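Local coordinates for protein Niban 2 (Homo sapiens, PDB 7CTP) that may suppress apoptosis and promote melanoma cell invasion, as a myristoylated, membrane-associated cytoplasmic phosphoprotein that carries a PH domain, at residues T125-Y130 with P158-H163; L74-E79 with Y169-M174; Y165-Y170 with I270-Y275. All blocks are in the same frame, centred on the assembly; numbering follows the deposited sequence.

Contact 1: residues T125-Y130 with P158-H163; sequences TSVDQY and PLILWH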
loop_
_atom_site.group_PDB
_atom_site.type_symbol
_atom_site.label_atom_id
_atom_site.label_comp_id
_atom_site.label_asym_id
_atom_site.label_seq_id
_atom_site.Cartn_x
_atom_site.Cartn_y
_atom_site.Cartn_z
ATOM N N THR A 125 17.081 -2.122 -13.188
ATOM C CA THR A 125 17.509 -1.600 -14.482
ATOM C C THR A 125 18.850 -2.172 -14.933
ATOM O O THR A 125 19.504 -1.586 -15.805
ATOM C CB THR A 125 17.583 -0.071 -14.460
ATOM O OG1 THR A 125 18.417 0.338 -13.379
ATOM C CG2 THR A 125 16.211 0.528 -14.257
ATOM N N SER A 126 19.283 -3.290 -14.354
ATOM C CA SER A 126 20.460 -3.974 -14.869
ATOM C C SER A 126 20.338 -5.456 -14.564
ATOM O O SER A 126 19.747 -5.856 -13.551
ATOM C CB SER A 126 21.755 -3.382 -14.291
ATOM O OG SER A 126 22.199 -4.066 -13.135
ATOM N N VAL A 127 20.873 -6.269 -15.475
ATOM C CA VAL A 127 20.834 -7.711 -15.275
ATOM C C VAL A 127 21.613 -8.089 -14.022
ATOM O O VAL A 127 21.197 -8.964 -13.253
ATOM C CB VAL A 127 21.367 -8.447 -16.516
ATOM C CG1 VAL A 127 21.477 -9.932 -16.220
ATOM C CG2 VAL A 127 20.446 -8.219 -17.700
ATOM N N ASP A 128 22.753 -7.425 -13.788
ATOM C CA ASP A 128 23.571 -7.801 -12.641
ATOM C C ASP A 128 22.845 -7.532 -11.333
ATOM O O ASP A 128 22.909 -8.346 -10.405
ATOM C CB ASP A 128 24.896 -7.059 -12.654
ATOM C CG ASP A 128 25.885 -7.672 -11.706
ATOM O OD1 ASP A 128 26.218 -8.866 -11.893
ATOM O OD2 ASP A 128 26.296 -6.978 -10.755
ATOM N N GLN A 129 22.160 -6.388 -11.243
ATOM C CA GLN A 129 21.340 -6.099 -10.069
ATOM C C GLN A 129 20.326 -7.200 -9.820
ATOM O O GLN A 129 20.072 -7.571 -8.668
ATOM C CB GLN A 129 20.597 -4.778 -10.250
ATOM C CG GLN A 129 21.359 -3.538 -9.899
ATOM C CD GLN A 129 20.505 -2.302 -10.082
ATOM O OE1 GLN A 129 19.361 -2.386 -10.550
ATOM N NE2 GLN A 129 21.047 -1.151 -9.717
ATOM N N TYR A 130 19.707 -7.702 -10.892
ATOM C CA TYR A 130 18.705 -8.758 -10.766
ATOM C C TYR A 130 19.337 -10.063 -10.307
ATOM O O TYR A 130 18.823 -10.733 -9.404
ATOM C CB TYR A 130 17.988 -8.950 -12.096
ATOM C CG TYR A 130 17.105 -10.166 -12.149
ATOM C CD1 TYR A 130 15.894 -10.210 -11.448
ATOM C CD2 TYR A 130 17.480 -11.281 -12.890
ATOM C CE1 TYR A 130 15.080 -11.342 -11.499
ATOM C CE2 TYR A 130 16.687 -12.408 -12.941
ATOM C CZ TYR A 130 15.487 -12.434 -12.244
ATOM O OH TYR A 130 14.713 -13.565 -12.310
ATOM N N PRO A 158 17.892 -2.615 -20.101
ATOM C CA PRO A 158 16.881 -3.559 -19.625
ATOM C C PRO A 158 16.004 -2.940 -18.548
ATOM O O PRO A 158 16.354 -1.940 -17.916
ATOM C CB PRO A 158 17.725 -4.705 -19.061
ATOM C CG PRO A 158 18.941 -3.995 -18.518
ATOM C CD PRO A 158 19.181 -2.791 -19.404
ATOM N N LEU A 159 14.832 -3.551 -18.368
ATOM C CA LEU A 159 13.926 -3.278 -17.257
ATOM C C LEU A 159 13.361 -4.621 -16.823
ATOM O O LEU A 159 12.707 -5.298 -17.621
ATOM C CB LEU A 159 12.787 -2.332 -17.664
ATOM C CG LEU A 159 12.450 -1.114 -16.803
ATOM C CD1 LEU A 159 13.705 -0.351 -16.467
ATOM C CD2 LEU A 159 11.481 -0.210 -17.540
ATOM N N ILE A 160 13.620 -5.014 -15.580
ATOM C CA ILE A 160 13.236 -6.326 -15.073
ATOM C C ILE A 160 12.260 -6.135 -13.924
ATOM O O ILE A 160 12.489 -5.305 -13.037
ATOM C CB ILE A 160 14.466 -7.142 -14.627
ATOM C CG1 ILE A 160 15.325 -7.478 -15.847
ATOM C CG2 ILE A 160 14.021 -8.425 -13.915
ATOM C CD1 ILE A 160 16.741 -7.882 -15.494
ATOM N N LEU A 161 11.167 -6.894 -13.949
ATOM C CA LEU A 161 10.181 -6.884 -12.879
ATOM C C LEU A 161 10.376 -8.129 -12.018
ATOM O O LEU A 161 10.194 -9.252 -12.503
ATOM C CB LEU A 161 8.765 -6.863 -13.452
ATOM C CG LEU A 161 8.384 -5.660 -14.310
ATOM C CD1 LEU A 161 6.901 -5.752 -14.666
ATOM C CD2 LEU A 161 8.688 -4.377 -13.583
ATOM N N TRP A 162 10.719 -7.923 -10.745
ATOM C CA TRP A 162 10.937 -8.987 -9.775
ATOM C C TRP A 162 9.824 -8.974 -8.731
ATOM O O TRP A 162 9.338 -7.907 -8.352
ATOM C CB TRP A 162 12.294 -8.804 -9.089
ATOM C CG TRP A 162 12.566 -9.722 -7.921
ATOM C CD1 TRP A 162 13.236 -10.916 -7.952
ATOM C CD2 TRP A 162 12.214 -9.496 -6.556
ATOM N NE1 TRP A 162 13.312 -11.452 -6.689
ATOM C CE2 TRP A 162 12.690 -10.598 -5.812
ATOM C CE3 TRP A 162 11.539 -8.471 -5.888
ATOM C CZ2 TRP A 162 12.514 -10.698 -4.435
ATOM C CZ3 TRP A 162 11.366 -8.572 -4.516
ATOM C CH2 TRP A 162 11.844 -9.681 -3.809
ATOM N N HIS A 163 9.443 -10.159 -8.256
ATOM C CA HIS A 163 8.462 -10.340 -7.188
ATOM C C HIS A 163 8.982 -11.472 -6.315
ATOM O O HIS A 163 9.600 -12.409 -6.833
ATOM C CB HIS A 163 7.078 -10.673 -7.789
ATOM C CG HIS A 163 5.945 -10.721 -6.806
ATOM N ND1 HIS A 163 5.762 -11.764 -5.923
ATOM C CD2 HIS A 163 4.890 -9.889 -6.628
ATOM C CE1 HIS A 163 4.664 -11.557 -5.216
ATOM N NE2 HIS A 163 4.111 -10.429 -5.631
#
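Ile160 reaches from its strand into the first turn of helix 127-134 and meets Tyr130 with both of its branches. CG2 makes an off-centre CH-pi contact, 4.0 Å from the Tyr130 ring centroid and 30° off its normal, nearest at Tyr130 CD1. The other branch ends in CD1, which sits 3.8 Å from Tyr130 CB and also brushes Val127 CG2 at 4.3 Å. The two side chains cross at about a right angle, so the tyrosine ring lies across the isoleucine. Tyr130 CG, anti to the backbone nitrogen (chi1 170°), sends the ring past Ile160 toward Trp162, whose indole offers its edge: Trp162 CD1 stands 4.0 Å from Tyr130 CE1. At the other end, Pro158 rests CG against Thr125 O and Ser126 CA, while Thr125 CG2 and Leu159 CD1, side by side and pointing the same way, are pressed tightly together at 3.5 Å.

No hydrogen bond joins the two segments. The helix start is instead fixed from within: Ser126 is the N-cap, and its OG accepts from Gln129 N at 3.0 Å. Further out, Tyr130 OH is hydrogen-bonded to Tyr170 OH and His168 ND1, which anchors the polar end of the ring. Backbone bonds of Ile160 with Leu124 and of Trp162 with Lys122 pair the two strands; just after strand 122-124 the chain enters the short helix 127-134, which packs on strand 157-162, within the connection between these two adjacent strands of the PH-domain sheet.

Contact 2: residues L74-E79 with Y169-M174; sequences LFQHQE and YYFCMM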
loop_
_atom_site.group_PDB
_atom_site.type_symbol
_atom_site.label_atom_id
_atom_site.label_comp_id
_atom_site.label_asym_id
_atom_site.label_seq_id
_atom_site.Cartn_x
_atom_site.Cartn_y
_atom_site.Cartn_z
ATOM N N LEU A 74 8.142 -2.751 -26.885
ATOM C CA LEU A 74 9.195 -3.252 -26.014
ATOM C C LEU A 74 9.677 -4.584 -26.554
ATOM O O LEU A 74 8.963 -5.266 -27.296
ATOM C CB LEU A 74 8.700 -3.477 -24.577
ATOM C CG LEU A 74 8.177 -2.294 -23.783
ATOM C CD1 LEU A 74 7.886 -2.677 -22.344
ATOM C CD2 LEU A 74 9.208 -1.207 -23.855
ATOM N N PHE A 75 10.881 -4.972 -26.153
ATOM C CA PHE A 75 11.288 -6.358 -26.281
ATOM C C PHE A 75 11.021 -7.069 -24.961
ATOM O O PHE A 75 11.241 -6.500 -23.890
ATOM C CB PHE A 75 12.762 -6.460 -26.658
ATOM C CG PHE A 75 13.091 -5.789 -27.952
ATOM C CD1 PHE A 75 12.507 -6.217 -29.134
ATOM C CD2 PHE A 75 13.976 -4.729 -27.989
ATOM C CE1 PHE A 75 12.812 -5.604 -30.339
ATOM C CE2 PHE A 75 14.283 -4.105 -29.191
ATOM C CZ PHE A 75 13.697 -4.544 -30.365
ATOM N N GLN A 76 10.506 -8.293 -25.039
ATOM C CA GLN A 76 10.262 -9.118 -23.858
ATOM C C GLN A 76 10.875 -10.497 -24.041
ATOM O O GLN A 76 10.688 -11.136 -25.081
ATOM C CB GLN A 76 8.767 -9.263 -23.563
ATOM C CG GLN A 76 8.515 -9.953 -22.224
ATOM C CD GLN A 76 7.125 -10.547 -22.100
ATOM O OE1 GLN A 76 6.365 -10.602 -23.069
ATOM N NE2 GLN A 76 6.789 -11.012 -20.898
ATOM N N HIS A 77 11.596 -10.956 -23.026
ATOM C CA HIS A 77 12.108 -12.318 -23.036
ATOM C C HIS A 77 10.960 -13.295 -22.822
ATOM O O HIS A 77 10.156 -13.121 -21.902
ATOM C CB HIS A 77 13.159 -12.484 -21.946
ATOM C CG HIS A 77 13.792 -13.838 -21.914
ATOM N ND1 HIS A 77 13.297 -14.877 -21.154
ATOM C CD2 HIS A 77 14.889 -14.319 -22.546
ATOM C CE1 HIS A 77 14.062 -15.942 -21.320
ATOM N NE2 HIS A 77 15.036 -15.629 -22.159
ATOM N N GLN A 78 10.885 -14.325 -23.668
ATOM C CA GLN A 78 9.814 -15.317 -23.611
ATOM C C GLN A 78 10.294 -16.543 -22.842
ATOM O O GLN A 78 11.324 -17.134 -23.186
ATOM C CB GLN A 78 9.351 -15.703 -25.018
ATOM C CG GLN A 78 8.892 -14.520 -25.844
ATOM C CD GLN A 78 7.773 -13.739 -25.179
ATOM O OE1 GLN A 78 6.764 -14.309 -24.766
ATOM N NE2 GLN A 78 7.948 -12.424 -25.067
ATOM N N GLU A 79 9.542 -16.918 -21.803
ATOM C CA GLU A 79 9.968 -18.002 -20.922
ATOM C C GLU A 79 10.018 -19.336 -21.658
ATOM O O GLU A 79 10.922 -20.146 -21.421
ATOM C CB GLU A 79 9.035 -18.083 -19.715
ATOM C CG GLU A 79 9.424 -19.116 -18.670
ATOM C CD GLU A 79 8.231 -19.595 -17.866
ATOM O OE1 GLU A 79 7.881 -18.932 -16.864
ATOM O OE2 GLU A 79 7.640 -20.631 -18.244
ATOM N N TYR A 169 9.539 -10.828 -14.962
ATOM C CA TYR A 169 9.410 -10.390 -16.345
ATOM C C TYR A 169 10.669 -9.652 -16.761
ATOM O O TYR A 169 11.234 -8.886 -15.976
ATOM C CB TYR A 169 8.200 -9.482 -16.522
ATOM C CG TYR A 169 6.898 -10.149 -16.185
ATOM C CD1 TYR A 169 6.236 -10.924 -17.125
ATOM C CD2 TYR A 169 6.332 -10.016 -14.925
ATOM C CE1 TYR A 169 5.034 -11.545 -16.822
ATOM C CE2 TYR A 169 5.133 -10.628 -14.615
ATOM C CZ TYR A 169 4.488 -11.387 -15.569
ATOM O OH TYR A 169 3.296 -12.004 -15.267
ATOM N N TYR A 170 11.106 -9.883 -17.999
ATOM C CA TYR A 170 12.346 -9.312 -18.505
ATOM C C TYR A 170 12.047 -8.544 -19.782
ATOM O O TYR A 170 11.584 -9.130 -20.768
ATOM C CB TYR A 170 13.379 -10.406 -18.766
ATOM C CG TYR A 170 13.446 -11.435 -17.660
ATOM C CD1 TYR A 170 13.995 -11.117 -16.425
ATOM C CD2 TYR A 170 12.944 -12.717 -17.844
ATOM C CE1 TYR A 170 14.059 -12.058 -15.405
ATOM C CE2 TYR A 170 13.004 -13.662 -16.830
ATOM C CZ TYR A 170 13.562 -13.323 -15.615
ATOM O OH TYR A 170 13.624 -14.263 -14.601
ATOM N N PHE A 171 12.288 -7.239 -19.750
ATOM C CA PHE A 171 12.089 -6.346 -20.882
ATOM C C PHE A 171 13.405 -5.662 -21.224
ATOM O O PHE A 171 14.307 -5.562 -20.392
ATOM C CB PHE A 171 11.048 -5.263 -20.573
ATOM C CG PHE A 171 9.723 -5.795 -20.103
ATOM C CD1 PHE A 171 8.864 -6.419 -20.988
ATOM C CD2 PHE A 171 9.331 -5.644 -18.783
ATOM C CE1 PHE A 171 7.628 -6.897 -20.555
ATOM C CE2 PHE A 171 8.111 -6.119 -18.346
ATOM C CZ PHE A 171 7.256 -6.746 -19.233
ATOM N N CYS A 172 13.516 -5.168 -22.454
ATOM C CA CYS A 172 14.554 -4.178 -22.714
ATOM C C CYS A 172 14.036 -3.183 -23.747
ATOM O O CYS A 172 13.062 -3.435 -24.468
ATOM C CB CYS A 172 15.900 -4.823 -23.123
ATOM S SG CYS A 172 15.948 -5.651 -24.676
ATOM N N MET A 173 14.667 -2.016 -23.747
ATOM C CA MET A 173 14.302 -0.904 -24.606
ATOM C C MET A 173 15.503 -0.507 -25.451
ATOM O O MET A 173 16.652 -0.846 -25.151
ATOM C CB MET A 173 13.823 0.304 -23.793
ATOM C CG MET A 173 12.527 0.074 -23.033
ATOM S SD MET A 173 12.842 -0.788 -21.476
ATOM C CE MET A 173 11.188 -1.253 -20.995
ATOM N N MET A 174 15.215 0.244 -26.506
ATOM C CA MET A 174 16.242 0.572 -27.478
ATOM C C MET A 174 17.103 1.746 -27.030
ATOM O O MET A 174 18.283 1.821 -27.391
ATOM C CB MET A 174 15.580 0.873 -28.815
ATOM C CG MET A 174 16.516 0.823 -29.951
ATOM S SD MET A 174 15.733 0.092 -31.382
ATOM C CE MET A 174 14.049 0.567 -31.198
HETATM O O HOH W 1 9.505 -11.754 -19.607
#
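Gln76 and Phe171 form a non-hydrogen-bonded antiparallel pair, their side chains side by side and pointing the same way. From Gln76 CB, 3.8 Å from Phe171 CD1, the chain passes to CG, which lies 3.6 Å from Phe171 CE1 and also near Tyr170 O. The amide stands 27° from the phenylalanine ring plane; Gln76 NE2 comes to the edge of the Tyr169 ring and donates to a water at 3.1 Å, while OE1 accepts from Gln78 NE2. That water also donates to His77 O and accepts from Tyr170 N, bridging the strands where they begin to part. A leucine in place of Gln76 would probably leave the water without one of its three partners and Gln78 without one of its acceptors.

Backbone bonds flank the pair: Phe75 and Cys172 bond both ways, and His77 N reaches Tyr170 O at 2.9 Å. Beyond them the edge of Tyr170 is turned toward the face of His77, planes at 80°, and Leu74 CD2 presses on Met173 CE at 3.5 Å. The pairing joins strands 70-77 and 169-173, first and last in chain order but adjacent in the middle of the PH-domain sheet; strands 84-91 and 157-162 flank them, and Trp182 of helix 176-194 covers Leu74 and Met173.

Contact 3: residues Y165-Y170 with I270-Y275; sequences YARHYY and ISDAVY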
loop_
_atom_site.group_PDB
_atom_site.type_symbol
_atom_site.label_atom_id
_atom_site.label_comp_id
_atom_site.label_asym_id
_atom_site.label_seq_id
_atom_site.Cartn_x
_atom_site.Cartn_y
_atom_site.Cartn_z
ATOM N N TYR A 165 7.578 -13.954 -4.945
ATOM C CA TYR A 165 6.888 -15.240 -5.094
ATOM C C TYR A 165 6.357 -15.497 -6.496
ATOM O O TYR A 165 6.282 -16.658 -6.908
ATOM C CB TYR A 165 5.705 -15.342 -4.091
ATOM C CG TYR A 165 6.062 -14.946 -2.678
ATOM C CD1 TYR A 165 7.063 -15.612 -1.983
ATOM C CD2 TYR A 165 5.427 -13.884 -2.056
ATOM C CE1 TYR A 165 7.406 -15.242 -0.707
ATOM C CE2 TYR A 165 5.766 -13.505 -0.763
ATOM C CZ TYR A 165 6.764 -14.192 -0.107
ATOM O OH TYR A 165 7.127 -13.834 1.169
ATOM N N ALA A 166 5.950 -14.453 -7.224
ATOM C CA ALA A 166 5.337 -14.617 -8.535
ATOM C C ALA A 166 6.409 -14.544 -9.629
ATOM O O ALA A 166 7.589 -14.321 -9.360
ATOM C CB ALA A 166 4.254 -13.563 -8.743
ATOM N N ARG A 167 6.001 -14.714 -10.886
ATOM C CA ARG A 167 7.014 -14.850 -11.922
ATOM C C ARG A 167 7.673 -13.503 -12.203
ATOM O O ARG A 167 7.157 -12.436 -11.865
ATOM C CB ARG A 167 6.432 -15.447 -13.208
ATOM C CG ARG A 167 5.585 -14.518 -14.046
ATOM C CD ARG A 167 5.685 -14.886 -15.543
ATOM N NE ARG A 167 6.891 -14.326 -16.165
ATOM C CZ ARG A 167 7.275 -14.531 -17.428
ATOM N NH1 ARG A 167 8.395 -13.967 -17.890
ATOM N NH2 ARG A 167 6.547 -15.297 -18.231
ATOM N N HIS A 168 8.853 -13.568 -12.797
ATOM C CA HIS A 168 9.616 -12.374 -13.115
ATOM C C HIS A 168 9.489 -12.105 -14.602
ATOM O O HIS A 168 9.333 -13.031 -15.398
ATOM C CB HIS A 168 11.085 -12.533 -12.730
ATOM C CG HIS A 168 11.286 -12.941 -11.303
ATOM N ND1 HIS A 168 12.487 -13.421 -10.826
ATOM C CD2 HIS A 168 10.435 -12.934 -10.248
ATOM C CE1 HIS A 168 12.367 -13.694 -9.537
ATOM N NE2 HIS A 168 11.129 -13.413 -9.162
ATOM N N TYR A 169 9.539 -10.828 -14.962
ATOM C CA TYR A 169 9.410 -10.390 -16.345
ATOM C C TYR A 169 10.669 -9.652 -16.761
ATOM O O TYR A 169 11.234 -8.886 -15.976
ATOM C CB TYR A 169 8.200 -9.482 -16.522
ATOM C CG TYR A 169 6.898 -10.149 -16.185
ATOM C CD1 TYR A 169 6.236 -10.924 -17.125
ATOM C CD2 TYR A 169 6.332 -10.016 -14.925
ATOM C CE1 TYR A 169 5.034 -11.545 -16.822
ATOM C CE2 TYR A 169 5.133 -10.628 -14.615
ATOM C CZ TYR A 169 4.488 -11.387 -15.569
ATOM O OH TYR A 169 3.296 -12.004 -15.267
ATOM N N TYR A 170 11.106 -9.883 -17.999
ATOM C CA TYR A 170 12.346 -9.312 -18.505
ATOM C C TYR A 170 12.047 -8.544 -19.782
ATOM O O TYR A 170 11.584 -9.130 -20.768
ATOM C CB TYR A 170 13.379 -10.406 -18.766
ATOM C CG TYR A 170 13.446 -11.435 -17.660
ATOM C CD1 TYR A 170 13.995 -11.117 -16.425
ATOM C CD2 TYR A 170 12.944 -12.717 -17.844
ATOM C CE1 TYR A 170 14.059 -12.058 -15.405
ATOM C CE2 TYR A 170 13.004 -13.662 -16.830
ATOM C CZ TYR A 170 13.562 -13.323 -15.615
ATOM O OH TYR A 170 13.624 -14.263 -14.601
ATOM N N ILE A 270 8.753 -22.667 -10.125
ATOM C CA ILE A 270 7.976 -23.407 -9.131
ATOM C C ILE A 270 7.215 -22.451 -8.220
ATOM O O ILE A 270 6.031 -22.653 -7.932
ATOM C CB ILE A 270 8.896 -24.331 -8.315
ATOM C CG1 ILE A 270 9.439 -25.454 -9.200
ATOM C CG2 ILE A 270 8.138 -24.892 -7.086
ATOM C CD1 ILE A 270 10.631 -26.171 -8.604
ATOM N N SER A 271 7.893 -21.402 -7.744
ATOM C CA SER A 271 7.262 -20.449 -6.831
ATOM C C SER A 271 6.047 -19.793 -7.478
ATOM O O SER A 271 4.999 -19.619 -6.835
ATOM C CB SER A 271 8.269 -19.387 -6.403
ATOM O OG SER A 271 7.730 -18.538 -5.405
ATOM N N ASP A 272 6.179 -19.388 -8.746
ATOM C CA ASP A 272 5.051 -18.752 -9.423
ATOM C C ASP A 272 3.859 -19.692 -9.525
ATOM O O ASP A 272 2.706 -19.263 -9.374
ATOM C CB ASP A 272 5.430 -18.279 -10.825
ATOM C CG ASP A 272 4.235 -17.641 -11.540
ATOM O OD1 ASP A 272 3.840 -16.523 -11.156
ATOM O OD2 ASP A 272 3.657 -18.270 -12.445
ATOM N N ALA A 273 4.115 -20.970 -9.822
ATOM C CA ALA A 273 3.038 -21.950 -9.912
ATOM C C ALA A 273 2.349 -22.138 -8.567
ATOM O O ALA A 273 1.117 -22.214 -8.502
ATOM C CB ALA A 273 3.567 -23.285 -10.435
ATOM N N VAL A 274 3.127 -22.202 -7.483
ATOM C CA VAL A 274 2.529 -22.314 -6.155
ATOM C C VAL A 274 1.766 -21.045 -5.804
ATOM O O VAL A 274 0.669 -21.103 -5.233
ATOM C CB VAL A 274 3.605 -22.646 -5.105
ATOM C CG1 VAL A 274 2.998 -22.646 -3.691
ATOM C CG2 VAL A 274 4.246 -24.015 -5.402
ATOM N N TYR A 275 2.322 -19.879 -6.148
ATOM C CA TYR A 275 1.624 -18.622 -5.893
ATOM C C TYR A 275 0.243 -18.610 -6.548
ATOM O O TYR A 275 -0.734 -18.175 -5.933
ATOM C CB TYR A 275 2.467 -17.440 -6.388
ATOM C CG TYR A 275 1.804 -16.084 -6.199
ATOM C CD1 TYR A 275 1.863 -15.416 -4.974
ATOM C CD2 TYR A 275 1.108 -15.477 -7.247
ATOM C CE1 TYR A 275 1.243 -14.168 -4.798
ATOM C CE2 TYR A 275 0.480 -14.247 -7.082
ATOM C CZ TYR A 275 0.550 -13.596 -5.865
ATOM O OH TYR A 275 -0.079 -12.361 -5.730
#
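Ser271, Asp272 and Tyr275 all extend from helix 260-337 with their first side-chain bond anti to the backbone nitrogen (chi1 -173°, 179° and 178°), which brings the hydroxyl, carboxylate and ring to residues 165-167. Ser271 OG donates to Tyr165 O at 2.8 Å, in the carbonyl plane and on a lone pair. One turn along, the ring of Tyr275 takes Ala166 CB over one face, offset toward the rim, 4.3 Å from the ring centroid, while Tyr165 CB meets Tyr275 CD1 at 3.9 Å. Farther along the loop, Asp272 OD1 accepts a weak, bent bond from Arg167 N at 2.8 Å, and Arg167 CB packs against the same carboxylate.

The guanidinium of Arg167 turns elsewhere. Its NE and NH1 both grip His168 O, side-on, and it lies face to face with the Tyr169 ring, offset, with NE above the ring near its rim. The charged atoms are not in contact (Arg167 NE to Asp272 OD1, 6.3 Å), and any attraction is probably weak. Met241 of helix 232-252 touches both Tyr165 and Ser271. The loop between two PH-domain strands thus docks on the long helix by polar bonds between helix side chains and loop backbone C=O and N-H groups, beside apolar packing on Tyr275, with no salt bridge.

Contact 2 pairs two strands of the PH-domain sheet, and contact 1 packs a helix start on a neighbouring strand of it, whereas contact 3 ties the loop leading into strand 169-173 to the long helix outside that sheet. All three are partly buried, with the largest share of buried residues in contact 2. Their chemistry follows their place: contact 1 is apolar, helix on strand; contact 2 combines main-chain pairing with side chains packed on both faces; contact 3 is the smallest interface and more polar. Strands 157-162 and 169-173 are neighbours, and Leu161 N meets Tyr169 O between them. Leu159 CD2 packing on Met173 CE is a further junction between contacts 1 and 2.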